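Long-range contacts in 1,4-dihydroxy-6-naphtoate synthase (Archaeoglobus fulgidus, PDB 1ZBM), which probably converts cyclic dehypoxanthinylfutalosinate into 1,4-dihydroxy-6-naphthoate and dihydroxyacetone, a step in menaquinone biosynthesis: residues A15-A20 and E45-L50; L150-Q155 and Y225-D230; N214-I219 and R233-A238. One frame throughout, in Å; residues are numbered along the deposited sequence.

Contact 1 of 3, residues A15-A20 and E45-L50; sequences AHTPDA and EDIETL
T17 and L50 turn their methyl groups into this contact through their first torsions. In T17 chi1 is 63°, which holds CG2 anti to the carbonyl carbon and sends it over the start of helix 47-53. In L50 chi1 is -58°; CG stands beside the backbone N, anti to the carbonyl carbon, and CD1 and CD2 reach back to the end of strand 11-16. T17 CG2 rests 3.3 Å from E45 O and 3.5 Å from I47 N, so one methyl covers the turn into the helix. L50 CD1 lies against H16 CA at 3.8 Å, while L50 CD2 packs on A15 CB. The ring of P18 adds its CD, 3.3 Å from E45 O.

The backbones are joined by one hydrogen bond. E45 N donates to H16 O over 2.9 Å, with an N-H...O angle of 161°. It extends the parallel pairing of strands 11-16 and 39-44 past the end of the second strand. The site lies at the C-terminal ends of these two strands, in one mixed sheet of a periplasmic-binding-protein-like fold, where the loops face the predicted active site. P18 is the centre of an inverse gamma turn that leads the chain on to helix 20-30.

D46 caps helix 47-53: its OD1 accepts from E48 N at 2.8 Å, met from above the carboxylate plane. One water donates to D19 OD2 and accepts a bond from I47 N. The carboxylate of E45 turns away to Y59 and K53, and H16 ND1 is bonded to D22.

Contact 2 of 3, residues L150-Q155 and Y225-D230; sequences LIHEGQ and YSRGLD
E153 and R227 form a side-on salt bridge between two loops of this periplasmic-binding-protein-like fold. One loop follows strand 147-150 and carries H152, the predicted proton acceptor. The other joins helices 215-222 and 231-241 and makes a type I' beta turn from S226 to L229.

The charged pair uses two nitrogens of the arginine, one for each carboxylate oxygen. R227 NE donates to E153 OE1 over 2.8 Å, almost straight at 167°, and OE1 lies close to the guanidinium plane. R227 NH2 donates to E153 OE2 at 3.1 Å and meets the syn lone pair of that oxygen. The carboxylate and guanidinium planes are turned 31° from each other, so the pair is not coplanar. The two bonds limit rotation of both groups. R227 has further partners in contact 1: NH2 forms a salt bridge with D19 and NH1 bonds to P18 O. A water donates to both E153 OE2 and Y225 O, a second tie between the loops.

Apolar contact comes from L229. Its CD1 meets E153 CB at 3.5 Å and E153 CG at 3.6 Å. With chi1 of 70°, E153 places CG between its backbone N and carbonyl carbon; the chain then bends at chi2, bringing its stem against the leucine and its carboxylate to the arginine.

The histidine contact is looser. R227 NH2 comes obliquely to the H152 ring, 4.2 Å from CG. F133 meets this ring edge-to-face. Within its own loop, H152 O accepts from Q155 N and from Q155 NE2, which approach it from opposite faces of the carbonyl plane.

Contact 3 of 3, residues N214-I219 and R233-A238; sequences NPDEAI and RAKRFA
I219 and K235 mark the closest backbone approach, CA to CA 6.3 Å, between helices 215-222 and 231-241, whose short segments cross at 98° with axes 10.4 Å apart. I219 carries the apolar part. Its CD1 lies 3.4 Å from A234 CB, a short contact whose exact tightness is doubtful. Its CG1 lies 3.8 Å from K235 CG, and the two side chains cross at about a right angle.

The rest of K235 runs on past helix 215-222. Its CD passes P215 CB at 4.2 Å. The K235 side chain bends at chi3, -59°, and this turn takes NZ to the carboxylate of D216. K235 NZ donates to D216 OD1 over 2.9 Å on the syn side, 16° out of the carboxylate plane, as part of a salt bridge. K235 NZ also forms a salt bridge with E232, so the ammonium group is shared by two acids. D216 is exposed, whereas I219 and A234 are buried.

The two helices follow each other in the chain and cross near a right angle. A218 packs on helix 194-213 and, with A238, on F24 of helix 20-30. A234 touches M223 in the connecting loop, and F237 extends to Q155 in the loop after strand 147-150.

In the fold
Contact 1 lies nearest the centre of the chain. It is partly buried, with no exposed residue among those that touch. The centre of contact 3 is the farthest out, about 17 Å from the centre of the chain. Contacts 1 and 2 meet through R227. Contacts 2 and 3 share the region from helix 215-222 to helix 231-241, and F237 packs on H152 and E153. Contacts 1 and 3 do not touch. The chemistry changes with place. Contact 1 relies on a backbone bond and methyl groups at a sheet end. Contact 2 is mostly buried, but its ion pair joins a buried glutamate to an exposed arginine. Contact 3 combines buried methyls with a charged pair at the surface.

Contact 1 of 3, residues A15-A20 and E45-L50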
ATOM      1  N   ALA A  15      -8.849  -9.332  -4.446  1.00 14.65           N
ATOM      2  CA  ALA A  15      -8.133  -8.386  -5.273  1.00 15.69           C
ATOM      3  C   ALA A  15      -6.942  -7.771  -4.573  1.00 16.26           C
ATOM      4  O   ALA A  15      -7.006  -7.375  -3.405  1.00 16.80           O
ATOM      5  CB  ALA A  15      -9.083  -7.276  -5.736  1.00 16.83           C
ATOM      6  N   HIS A  16      -5.849  -7.709  -5.313  1.00 15.86           N
ATOM      7  CA  HIS A  16      -4.632  -7.119  -4.825  1.00 16.13           C
ATOM      8  C   HIS A  16      -3.879  -6.481  -5.988  1.00 16.26           C
ATOM      9  O   HIS A  16      -4.387  -6.441  -7.117  1.00 16.93           O
ATOM     10  CB  HIS A  16      -3.774  -8.133  -4.051  1.00 17.10           C
ATOM     11  CG  HIS A  16      -3.769  -9.515  -4.623  1.00 16.42           C
ATOM     12  ND1 HIS A  16      -2.638 -10.085  -5.171  1.00 16.20           N
ATOM     13  CD2 HIS A  16      -4.726 -10.467  -4.658  1.00 17.14           C
ATOM     14  CE1 HIS A  16      -2.905 -11.331  -5.514  1.00 18.53           C
ATOM     15  NE2 HIS A  16      -4.164 -11.590  -5.216  1.00 14.97           N
ATOM     16  N   THR A  17      -2.676  -5.996  -5.714  1.00 15.19           N
ATOM     17  CA  THR A  17      -1.899  -5.253  -6.698  1.00 15.55           C
ATOM     18  C   THR A  17      -0.723  -5.882  -7.431  1.00 16.54           C
ATOM     19  O   THR A  17      -0.077  -6.796  -6.931  1.00 17.07           O
ATOM     20  CB  THR A  17      -1.384  -3.966  -6.048  1.00 14.26           C
ATOM     21  OG1 THR A  17      -0.493  -4.294  -4.968  1.00 12.78           O
ATOM     22  CG2 THR A  17      -2.548  -3.159  -5.511  1.00 12.16           C
ATOM     23  N   PRO A  18      -0.426  -5.370  -8.641  1.00 18.33           N
ATOM     24  CA  PRO A  18       0.679  -5.860  -9.472  1.00 18.61           C
ATOM     25  C   PRO A  18       1.994  -5.299  -8.938  1.00 19.63           C
ATOM     26  O   PRO A  18       2.684  -4.558  -9.630  1.00 19.93           O
ATOM     27  CB  PRO A  18       0.358  -5.307 -10.865  1.00 18.02           C
ATOM     28  CG  PRO A  18      -1.067  -4.771 -10.757  1.00 21.97           C
ATOM     29  CD  PRO A  18      -1.166  -4.309  -9.345  1.00 18.65           C
ATOM     30  N   ASP A  19       2.312  -5.626  -7.691  1.00 19.96           N
ATOM     31  CA  ASP A  19       3.545  -5.158  -7.077  1.00 19.23           C
ATOM     32  C   ASP A  19       4.273  -6.333  -6.435  1.00 18.45           C
ATOM     33  O   ASP A  19       3.647  -7.280  -5.946  1.00 15.87           O
ATOM     34  CB  ASP A  19       3.256  -4.088  -6.021  1.00 20.32           C
ATOM     35  CG  ASP A  19       2.535  -2.878  -6.594  1.00 20.64           C
ATOM     36  OD1 ASP A  19       3.040  -2.287  -7.570  1.00 22.89           O
ATOM     37  OD2 ASP A  19       1.468  -2.517  -6.063  1.00 16.18           O
ATOM     38  N   ALA A  20       5.600  -6.257  -6.443  1.00 18.14           N
ATOM     39  CA  ALA A  20       6.450  -7.301  -5.882  1.00 18.51           C
ATOM     40  C   ALA A  20       6.061  -7.651  -4.451  1.00 18.20           C
ATOM     41  O   ALA A  20       5.773  -8.809  -4.144  1.00 18.56           O
ATOM     42  CB  ALA A  20       7.906  -6.852  -5.930  1.00 19.15           C
ATOM     43  N   GLU A  45      -5.054  -5.558  -9.830  1.00 17.53           N
ATOM     44  CA  GLU A  45      -5.266  -4.237 -10.391  1.00 17.38           C
ATOM     45  C   GLU A  45      -4.529  -3.200  -9.549  1.00 17.24           C
ATOM     46  O   GLU A  45      -4.229  -3.441  -8.378  1.00 16.01           O
ATOM     47  CB  GLU A  45      -6.760  -3.924 -10.422  1.00 19.34           C
ATOM     48  CG  GLU A  45      -7.519  -4.609 -11.538  1.00 22.56           C
ATOM     49  CD  GLU A  45      -9.016  -4.419 -11.398  1.00 26.96           C
ATOM     50  OE1 GLU A  45      -9.748  -4.602 -12.395  1.00 29.98           O
ATOM     51  OE2 GLU A  45      -9.469  -4.095 -10.277  1.00 29.22           O
ATOM     52  N   ASP A  46      -4.229  -2.053 -10.154  1.00 15.47           N
ATOM     53  CA  ASP A  46      -3.526  -0.979  -9.465  1.00 14.97           C
ATOM     54  C   ASP A  46      -4.286  -0.526  -8.223  1.00 14.20           C
ATOM     55  O   ASP A  46      -5.519  -0.440  -8.211  1.00 12.80           O
ATOM     56  CB  ASP A  46      -3.293   0.197 -10.429  1.00 18.08           C
ATOM     57  CG  ASP A  46      -2.576   1.367  -9.774  1.00 22.03           C
ATOM     58  OD1 ASP A  46      -3.260   2.201  -9.139  1.00 24.67           O
ATOM     59  OD2 ASP A  46      -1.328   1.451  -9.883  1.00 21.75           O
ATOM     60  N   ILE A  47      -3.520  -0.233  -7.179  1.00 13.22           N
ATOM     61  CA  ILE A  47      -4.060   0.192  -5.887  1.00 13.75           C
ATOM     62  C   ILE A  47      -5.099   1.320  -5.989  1.00 14.49           C
ATOM     63  O   ILE A  47      -6.101   1.315  -5.270  1.00 12.19           O
ATOM     64  CB  ILE A  47      -2.907   0.632  -4.935  1.00 12.99           C
ATOM     65  CG1 ILE A  47      -3.455   0.934  -3.555  1.00 15.39           C
ATOM     66  CG2 ILE A  47      -2.188   1.840  -5.502  1.00 12.48           C
ATOM     67  CD1 ILE A  47      -4.004  -0.294  -2.853  1.00 18.48           C
ATOM     68  N   GLU A  48      -4.885   2.285  -6.879  1.00 15.72           N
ATOM     69  CA  GLU A  48      -5.859   3.361  -6.981  1.00 16.14           C
ATOM     70  C   GLU A  48      -7.147   2.813  -7.596  1.00 15.95           C
ATOM     71  O   GLU A  48      -8.239   3.240  -7.233  1.00 15.61           O
ATOM     72  CB  GLU A  48      -5.301   4.527  -7.800  1.00 17.21           C
ATOM     73  CG  GLU A  48      -6.170   5.789  -7.767  1.00 19.58           C
ATOM     74  CD  GLU A  48      -6.497   6.279  -6.356  1.00 20.96           C
ATOM     75  OE1 GLU A  48      -5.968   5.720  -5.366  1.00 22.21           O
ATOM     76  OE2 GLU A  48      -7.288   7.244  -6.235  1.00 20.40           O
ATOM     77  N   THR A  49      -7.018   1.851  -8.509  1.00 16.35           N
ATOM     78  CA  THR A  49      -8.193   1.237  -9.138  1.00 15.41           C
ATOM     79  C   THR A  49      -9.034   0.518  -8.073  1.00 15.49           C
ATOM     80  O   THR A  49     -10.270   0.567  -8.103  1.00 16.39           O
ATOM     81  CB  THR A  49      -7.780   0.216 -10.227  1.00 16.07           C
ATOM     82  OG1 THR A  49      -7.070   0.892 -11.273  1.00 15.10           O
ATOM     83  CG2 THR A  49      -9.011  -0.481 -10.821  1.00 15.36           C
ATOM     84  N   LEU A  50      -8.361  -0.143  -7.131  1.00 13.07           N
ATOM     85  CA  LEU A  50      -9.050  -0.853  -6.055  1.00 12.83           C
ATOM     86  C   LEU A  50      -9.660   0.120  -5.033  1.00 10.65           C
ATOM     87  O   LEU A  50     -10.722  -0.146  -4.473  1.00 11.27           O
ATOM     88  CB  LEU A  50      -8.097  -1.834  -5.341  1.00 11.33           C
ATOM     89  CG  LEU A  50      -7.414  -2.925  -6.174  1.00 10.34           C
ATOM     90  CD1 LEU A  50      -6.733  -3.953  -5.255  1.00 10.33           C
ATOM     91  CD2 LEU A  50      -8.452  -3.619  -7.042  1.00 11.04           C
TER
HETATM   92  O   HOH W   1      -0.307  -0.914  -7.307  1.00 21.64           O
HETATM   93  O   HOH W   2       0.764  -0.793  -9.670  1.00 28.78           O

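Contact 2 of 3, residues L150-Q155 and Y225-D230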
ATOM      1  N   LEU A 150       6.195   9.092  -4.822  1.00 13.20           N
ATOM      2  CA  LEU A 150       6.472   7.687  -5.099  1.00 12.94           C
ATOM      3  C   LEU A 150       5.987   6.799  -3.970  1.00 13.13           C
ATOM      4  O   LEU A 150       6.511   6.868  -2.857  1.00 13.96           O
ATOM      5  CB  LEU A 150       7.979   7.486  -5.252  1.00  9.36           C
ATOM      6  CG  LEU A 150       8.677   8.472  -6.172  1.00 10.41           C
ATOM      7  CD1 LEU A 150      10.183   8.334  -6.066  1.00  5.31           C
ATOM      8  CD2 LEU A 150       8.199   8.225  -7.603  1.00  7.10           C
ATOM      9  N   ILE A 151       5.011   5.946  -4.259  1.00 13.08           N
ATOM     10  CA  ILE A 151       4.480   5.053  -3.241  1.00 15.44           C
ATOM     11  C   ILE A 151       4.949   3.612  -3.392  1.00 15.61           C
ATOM     12  O   ILE A 151       4.750   2.788  -2.494  1.00 16.93           O
ATOM     13  CB  ILE A 151       2.932   5.072  -3.235  1.00 15.04           C
ATOM     14  CG1 ILE A 151       2.388   4.346  -4.470  1.00 15.51           C
ATOM     15  CG2 ILE A 151       2.444   6.507  -3.240  1.00 15.97           C
ATOM     16  CD1 ILE A 151       0.875   4.262  -4.508  1.00 15.39           C
ATOM     17  N   HIS A 152       5.571   3.301  -4.522  1.00 14.48           N
ATOM     18  CA  HIS A 152       6.050   1.939  -4.752  1.00 14.71           C
ATOM     19  C   HIS A 152       7.568   1.850  -4.623  1.00 14.60           C
ATOM     20  O   HIS A 152       8.159   2.578  -3.832  1.00 12.16           O
ATOM     21  CB  HIS A 152       5.582   1.439  -6.117  1.00 15.07           C
ATOM     22  CG  HIS A 152       4.091   1.343  -6.236  1.00 15.25           C
ATOM     23  ND1 HIS A 152       3.340   0.457  -5.491  1.00 14.95           N
ATOM     24  CD2 HIS A 152       3.207   2.055  -6.975  1.00 13.52           C
ATOM     25  CE1 HIS A 152       2.058   0.630  -5.766  1.00 16.96           C
ATOM     26  NE2 HIS A 152       1.950   1.594  -6.664  1.00 15.04           N
ATOM     27  N   GLU A 153       8.201   0.974  -5.397  1.00 14.87           N
ATOM     28  CA  GLU A 153       9.640   0.787  -5.276  1.00 16.45           C
ATOM     29  C   GLU A 153      10.490   2.006  -5.621  1.00 17.09           C
ATOM     30  O   GLU A 153      11.719   1.973  -5.501  1.00 18.49           O
ATOM     31  CB  GLU A 153      10.117  -0.434  -6.087  1.00 18.41           C
ATOM     32  CG  GLU A 153      10.072  -0.277  -7.603  1.00 16.72           C
ATOM     33  CD  GLU A 153       8.686  -0.455  -8.183  1.00 17.35           C
ATOM     34  OE1 GLU A 153       8.551  -0.319  -9.421  1.00 16.99           O
ATOM     35  OE2 GLU A 153       7.737  -0.740  -7.414  1.00 15.51           O
ATOM     36  N   GLY A 154       9.844   3.088  -6.042  1.00 18.48           N
ATOM     37  CA  GLY A 154      10.582   4.294  -6.373  1.00 16.63           C
ATOM     38  C   GLY A 154      11.267   4.843  -5.133  1.00 16.69           C
ATOM     39  O   GLY A 154      12.381   5.359  -5.208  1.00 14.70           O
ATOM     40  N   GLN A 155      10.592   4.718  -3.988  1.00 16.90           N
ATOM     41  CA  GLN A 155      11.111   5.200  -2.710  1.00 17.37           C
ATOM     42  C   GLN A 155      12.512   4.690  -2.361  1.00 17.50           C
ATOM     43  O   GLN A 155      13.190   5.284  -1.525  1.00 20.30           O
ATOM     44  CB  GLN A 155      10.126   4.868  -1.571  1.00 16.53           C
ATOM     45  CG  GLN A 155       9.702   3.400  -1.486  1.00 17.09           C
ATOM     46  CD  GLN A 155       8.711   3.104  -0.349  1.00 17.26           C
ATOM     47  OE1 GLN A 155       9.087   3.033   0.822  1.00 17.24           O
ATOM     48  NE2 GLN A 155       7.440   2.932  -0.703  1.00 16.13           N
ATOM     49  N   TYR A 225       6.735  -8.465 -11.152  1.00 20.15           N
ATOM     50  CA  TYR A 225       6.345  -7.091 -10.872  1.00 20.52           C
ATOM     51  C   TYR A 225       7.509  -6.280 -10.312  1.00 20.51           C
ATOM     52  O   TYR A 225       7.310  -5.176  -9.805  1.00 20.96           O
ATOM     53  CB  TYR A 225       5.181  -7.055  -9.883  1.00 19.13           C
ATOM     54  CG  TYR A 225       3.940  -7.762 -10.370  1.00 20.07           C
ATOM     55  CD1 TYR A 225       3.363  -7.439 -11.596  1.00 21.91           C
ATOM     56  CD2 TYR A 225       3.331  -8.751  -9.602  1.00 19.19           C
ATOM     57  CE1 TYR A 225       2.212  -8.085 -12.041  1.00 20.79           C
ATOM     58  CE2 TYR A 225       2.179  -9.398 -10.044  1.00 20.25           C
ATOM     59  CZ  TYR A 225       1.630  -9.056 -11.263  1.00 19.83           C
ATOM     60  OH  TYR A 225       0.487  -9.682 -11.704  1.00 23.75           O
ATOM     61  N   SER A 226       8.719  -6.828 -10.406  1.00 21.17           N
ATOM     62  CA  SER A 226       9.919  -6.167  -9.886  1.00 21.14           C
ATOM     63  C   SER A 226      10.216  -4.820 -10.530  1.00 21.19           C
ATOM     64  O   SER A 226      10.848  -3.958  -9.919  1.00 21.94           O
ATOM     65  CB  SER A 226      11.133  -7.077 -10.056  1.00 20.88           C
ATOM     66  OG  SER A 226      11.313  -7.419 -11.418  1.00 19.83           O
ATOM     67  N   ARG A 227       9.787  -4.643 -11.774  1.00 20.83           N
ATOM     68  CA  ARG A 227      10.010  -3.375 -12.459  1.00 21.42           C
ATOM     69  C   ARG A 227      11.497  -3.000 -12.551  1.00 21.59           C
ATOM     70  O   ARG A 227      11.877  -1.886 -12.194  1.00 22.52           O
ATOM     71  CB  ARG A 227       9.246  -2.263 -11.729  1.00 21.55           C
ATOM     72  CG  ARG A 227       8.207  -1.532 -12.575  1.00 22.74           C
ATOM     73  CD  ARG A 227       6.770  -1.927 -12.203  1.00 22.64           C
ATOM     74  NE  ARG A 227       6.456  -1.594 -10.819  1.00 18.70           N
ATOM     75  CZ  ARG A 227       5.361  -1.992 -10.176  1.00 17.15           C
ATOM     76  NH1 ARG A 227       4.459  -2.741 -10.798  1.00 16.24           N
ATOM     77  NH2 ARG A 227       5.182  -1.660  -8.901  1.00 11.66           N
ATOM     78  N   GLY A 228      12.330  -3.929 -13.020  1.00 21.79           N
ATOM     79  CA  GLY A 228      13.752  -3.649 -13.168  1.00 21.83           C
ATOM     80  C   GLY A 228      14.622  -3.905 -11.946  1.00 23.75           C
ATOM     81  O   GLY A 228      15.843  -4.006 -12.058  1.00 25.74           O
ATOM     82  N   LEU A 229      14.001  -4.000 -10.777  1.00 24.02           N
ATOM     83  CA  LEU A 229      14.728  -4.256  -9.548  1.00 23.10           C
ATOM     84  C   LEU A 229      15.376  -5.624  -9.607  1.00 23.99           C
ATOM     85  O   LEU A 229      14.770  -6.580 -10.089  1.00 24.02           O
ATOM     86  CB  LEU A 229      13.782  -4.242  -8.349  1.00 25.31           C
ATOM     87  CG  LEU A 229      13.104  -2.942  -7.933  1.00 26.60           C
ATOM     88  CD1 LEU A 229      12.004  -3.242  -6.915  1.00 26.54           C
ATOM     89  CD2 LEU A 229      14.142  -2.002  -7.345  1.00 26.49           C
ATOM     90  N   ASP A 230      16.608  -5.713  -9.111  1.00 24.03           N
ATOM     91  CA  ASP A 230      17.324  -6.978  -9.062  1.00 24.16           C
ATOM     92  C   ASP A 230      16.710  -7.765  -7.906  1.00 23.70           C
ATOM     93  O   ASP A 230      15.898  -7.225  -7.148  1.00 23.21           O
ATOM     94  CB  ASP A 230      18.810  -6.716  -8.826  1.00 26.87           C
ATOM     95  CG  ASP A 230      19.051  -5.549  -7.884  1.00 29.77           C
ATOM     96  OD1 ASP A 230      19.033  -5.750  -6.651  1.00 30.41           O
ATOM     97  OD2 ASP A 230      19.247  -4.420  -8.380  1.00 34.44           O
TER
HETATM   98  O   HOH W   3       7.098  -3.707  -7.176  1.00 32.55           O

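Contact 3 of 3, residues N214-I219 and R233-A238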
ATOM      1  N   ASN A 214      10.469 -18.487   3.182  1.00 30.20           N
ATOM      2  CA  ASN A 214      10.926 -18.854   1.852  1.00 29.18           C
ATOM      3  C   ASN A 214      11.006 -17.586   1.025  1.00 29.93           C
ATOM      4  O   ASN A 214      10.349 -17.463  -0.002  1.00 30.88           O
ATOM      5  CB  ASN A 214       9.939 -19.829   1.214  1.00 27.48           C
ATOM      6  CG  ASN A 214       9.739 -21.076   2.044  1.00 25.65           C
ATOM      7  OD1 ASN A 214      10.625 -21.931   2.142  1.00 23.12           O
ATOM      8  ND2 ASN A 214       8.571 -21.183   2.657  1.00 22.08           N
ATOM      9  N   PRO A 215      11.833 -16.628   1.461  1.00 30.76           N
ATOM     10  CA  PRO A 215      11.990 -15.356   0.756  1.00 29.83           C
ATOM     11  C   PRO A 215      12.446 -15.481  -0.689  1.00 29.71           C
ATOM     12  O   PRO A 215      11.973 -14.748  -1.558  1.00 29.70           O
ATOM     13  CB  PRO A 215      13.000 -14.610   1.621  1.00 30.21           C
ATOM     14  CG  PRO A 215      13.868 -15.716   2.123  1.00 31.40           C
ATOM     15  CD  PRO A 215      12.844 -16.757   2.528  1.00 30.53           C
ATOM     16  N   ASP A 216      13.359 -16.403  -0.963  1.00 27.93           N
ATOM     17  CA  ASP A 216      13.835 -16.542  -2.333  1.00 27.46           C
ATOM     18  C   ASP A 216      12.797 -17.167  -3.249  1.00 27.83           C
ATOM     19  O   ASP A 216      12.625 -16.725  -4.383  1.00 27.75           O
ATOM     20  CB  ASP A 216      15.138 -17.332  -2.356  1.00 27.99           C
ATOM     21  CG  ASP A 216      16.255 -16.601  -1.630  1.00 28.92           C
ATOM     22  OD1 ASP A 216      16.637 -15.501  -2.099  1.00 27.92           O
ATOM     23  OD2 ASP A 216      16.730 -17.112  -0.594  1.00 26.88           O
ATOM     24  N   GLU A 217      12.098 -18.183  -2.759  1.00 26.49           N
ATOM     25  CA  GLU A 217      11.087 -18.825  -3.569  1.00 27.06           C
ATOM     26  C   GLU A 217       9.957 -17.833  -3.875  1.00 26.92           C
ATOM     27  O   GLU A 217       9.624 -17.592  -5.037  1.00 26.88           O
ATOM     28  CB  GLU A 217      10.527 -20.047  -2.845  1.00 28.57           C
ATOM     29  CG  GLU A 217       9.674 -20.939  -3.732  1.00 29.38           C
ATOM     30  CD  GLU A 217       8.921 -21.988  -2.944  1.00 30.59           C
ATOM     31  OE1 GLU A 217       9.489 -22.517  -1.967  1.00 30.32           O
ATOM     32  OE2 GLU A 217       7.766 -22.299  -3.315  1.00 30.95           O
ATOM     33  N   ALA A 218       9.369 -17.252  -2.832  1.00 25.59           N
ATOM     34  CA  ALA A 218       8.279 -16.297  -3.014  1.00 23.69           C
ATOM     35  C   ALA A 218       8.687 -15.087  -3.861  1.00 22.97           C
ATOM     36  O   ALA A 218       7.910 -14.602  -4.683  1.00 22.60           O
ATOM     37  CB  ALA A 218       7.753 -15.837  -1.656  1.00 22.35           C
ATOM     38  N   ILE A 219       9.910 -14.608  -3.670  1.00 22.46           N
ATOM     39  CA  ILE A 219      10.403 -13.456  -4.410  1.00 23.11           C
ATOM     40  C   ILE A 219      10.616 -13.785  -5.886  1.00 24.23           C
ATOM     41  O   ILE A 219      10.519 -12.913  -6.748  1.00 25.60           O
ATOM     42  CB  ILE A 219      11.735 -12.960  -3.802  1.00 25.44           C
ATOM     43  CG1 ILE A 219      11.740 -11.432  -3.715  1.00 25.74           C
ATOM     44  CG2 ILE A 219      12.928 -13.468  -4.628  1.00 23.94           C
ATOM     45  CD1 ILE A 219      11.630 -10.734  -5.029  1.00 27.84           C
ATOM     46  N   ARG A 233      17.324  -6.224  -4.214  1.00 22.79           N
ATOM     47  CA  ARG A 233      16.576  -4.997  -4.007  1.00 22.93           C
ATOM     48  C   ARG A 233      15.086  -5.312  -3.853  1.00 20.99           C
ATOM     49  O   ARG A 233      14.386  -4.685  -3.057  1.00 18.07           O
ATOM     50  CB  ARG A 233      16.800  -4.065  -5.196  1.00 25.70           C
ATOM     51  CG  ARG A 233      16.887  -2.607  -4.825  1.00 26.96           C
ATOM     52  CD  ARG A 233      18.294  -2.084  -5.041  1.00 27.29           C
ATOM     53  NE  ARG A 233      18.246  -0.770  -5.678  1.00 28.67           N
ATOM     54  CZ  ARG A 233      19.305  -0.116  -6.133  1.00 30.22           C
ATOM     55  NH1 ARG A 233      20.518  -0.651  -6.025  1.00 32.84           N
ATOM     56  NH2 ARG A 233      19.143   1.070  -6.700  1.00 32.21           N
ATOM     57  N   ALA A 234      14.607  -6.290  -4.615  1.00 18.88           N
ATOM     58  CA  ALA A 234      13.203  -6.681  -4.544  1.00 19.15           C
ATOM     59  C   ALA A 234      12.886  -7.350  -3.201  1.00 20.75           C
ATOM     60  O   ALA A 234      11.845  -7.082  -2.595  1.00 20.28           O
ATOM     61  CB  ALA A 234      12.859  -7.616  -5.694  1.00 17.64           C
ATOM     62  N   LYS A 235      13.781  -8.219  -2.736  1.00 20.87           N
ATOM     63  CA  LYS A 235      13.580  -8.899  -1.463  1.00 22.58           C
ATOM     64  C   LYS A 235      13.511  -7.846  -0.363  1.00 22.43           C
ATOM     65  O   LYS A 235      12.643  -7.888   0.512  1.00 21.97           O
ATOM     66  CB  LYS A 235      14.736  -9.862  -1.171  1.00 23.48           C
ATOM     67  CG  LYS A 235      14.321 -11.309  -0.941  1.00 25.78           C
ATOM     68  CD  LYS A 235      15.524 -12.179  -0.613  1.00 25.67           C
ATOM     69  CE  LYS A 235      16.548 -12.155  -1.737  1.00 28.64           C
ATOM     70  NZ  LYS A 235      17.793 -12.907  -1.396  1.00 32.27           N
ATOM     71  N   ARG A 236      14.437  -6.895  -0.422  1.00 22.01           N
ATOM     72  CA  ARG A 236      14.506  -5.814   0.557  1.00 22.07           C
ATOM     73  C   ARG A 236      13.195  -5.024   0.580  1.00 21.27           C
ATOM     74  O   ARG A 236      12.675  -4.718   1.650  1.00 21.13           O
ATOM     75  CB  ARG A 236      15.685  -4.894   0.217  1.00 23.05           C
ATOM     76  CG  ARG A 236      15.838  -3.661   1.100  1.00 27.12           C
ATOM     77  CD  ARG A 236      16.968  -2.775   0.560  1.00 30.17           C
ATOM     78  NE  ARG A 236      16.750  -1.353   0.831  1.00 33.75           N
ATOM     79  CZ  ARG A 236      17.320  -0.367   0.142  1.00 34.75           C
ATOM     80  NH1 ARG A 236      17.065   0.897   0.454  1.00 35.69           N
ATOM     81  NH2 ARG A 236      18.140  -0.646  -0.864  1.00 35.10           N
ATOM     82  N   PHE A 237      12.665  -4.706  -0.601  1.00 20.35           N
ATOM     83  CA  PHE A 237      11.416  -3.951  -0.705  1.00 20.70           C
ATOM     84  C   PHE A 237      10.241  -4.737  -0.140  1.00 20.18           C
ATOM     85  O   PHE A 237       9.445  -4.218   0.650  1.00 21.07           O
ATOM     86  CB  PHE A 237      11.111  -3.599  -2.169  1.00 19.36           C
ATOM     87  CG  PHE A 237       9.863  -2.772  -2.345  1.00 17.52           C
ATOM     88  CD1 PHE A 237       9.827  -1.447  -1.914  1.00 15.52           C
ATOM     89  CD2 PHE A 237       8.727  -3.318  -2.937  1.00 17.90           C
ATOM     90  CE1 PHE A 237       8.682  -0.679  -2.065  1.00 16.09           C
ATOM     91  CE2 PHE A 237       7.575  -2.561  -3.093  1.00 18.66           C
ATOM     92  CZ  PHE A 237       7.553  -1.234  -2.657  1.00 18.51           C
ATOM     93  N   ALA A 238      10.129  -5.988  -0.559  1.00 18.84           N
ATOM     94  CA  ALA A 238       9.047  -6.836  -0.092  1.00 19.90           C
ATOM     95  C   ALA A 238       9.127  -7.024   1.419  1.00 20.94           C
ATOM     96  O   ALA A 238       8.113  -6.941   2.105  1.00 22.00           O
ATOM     97  CB  ALA A 238       9.102  -8.189  -0.793  1.00 19.79           C
TER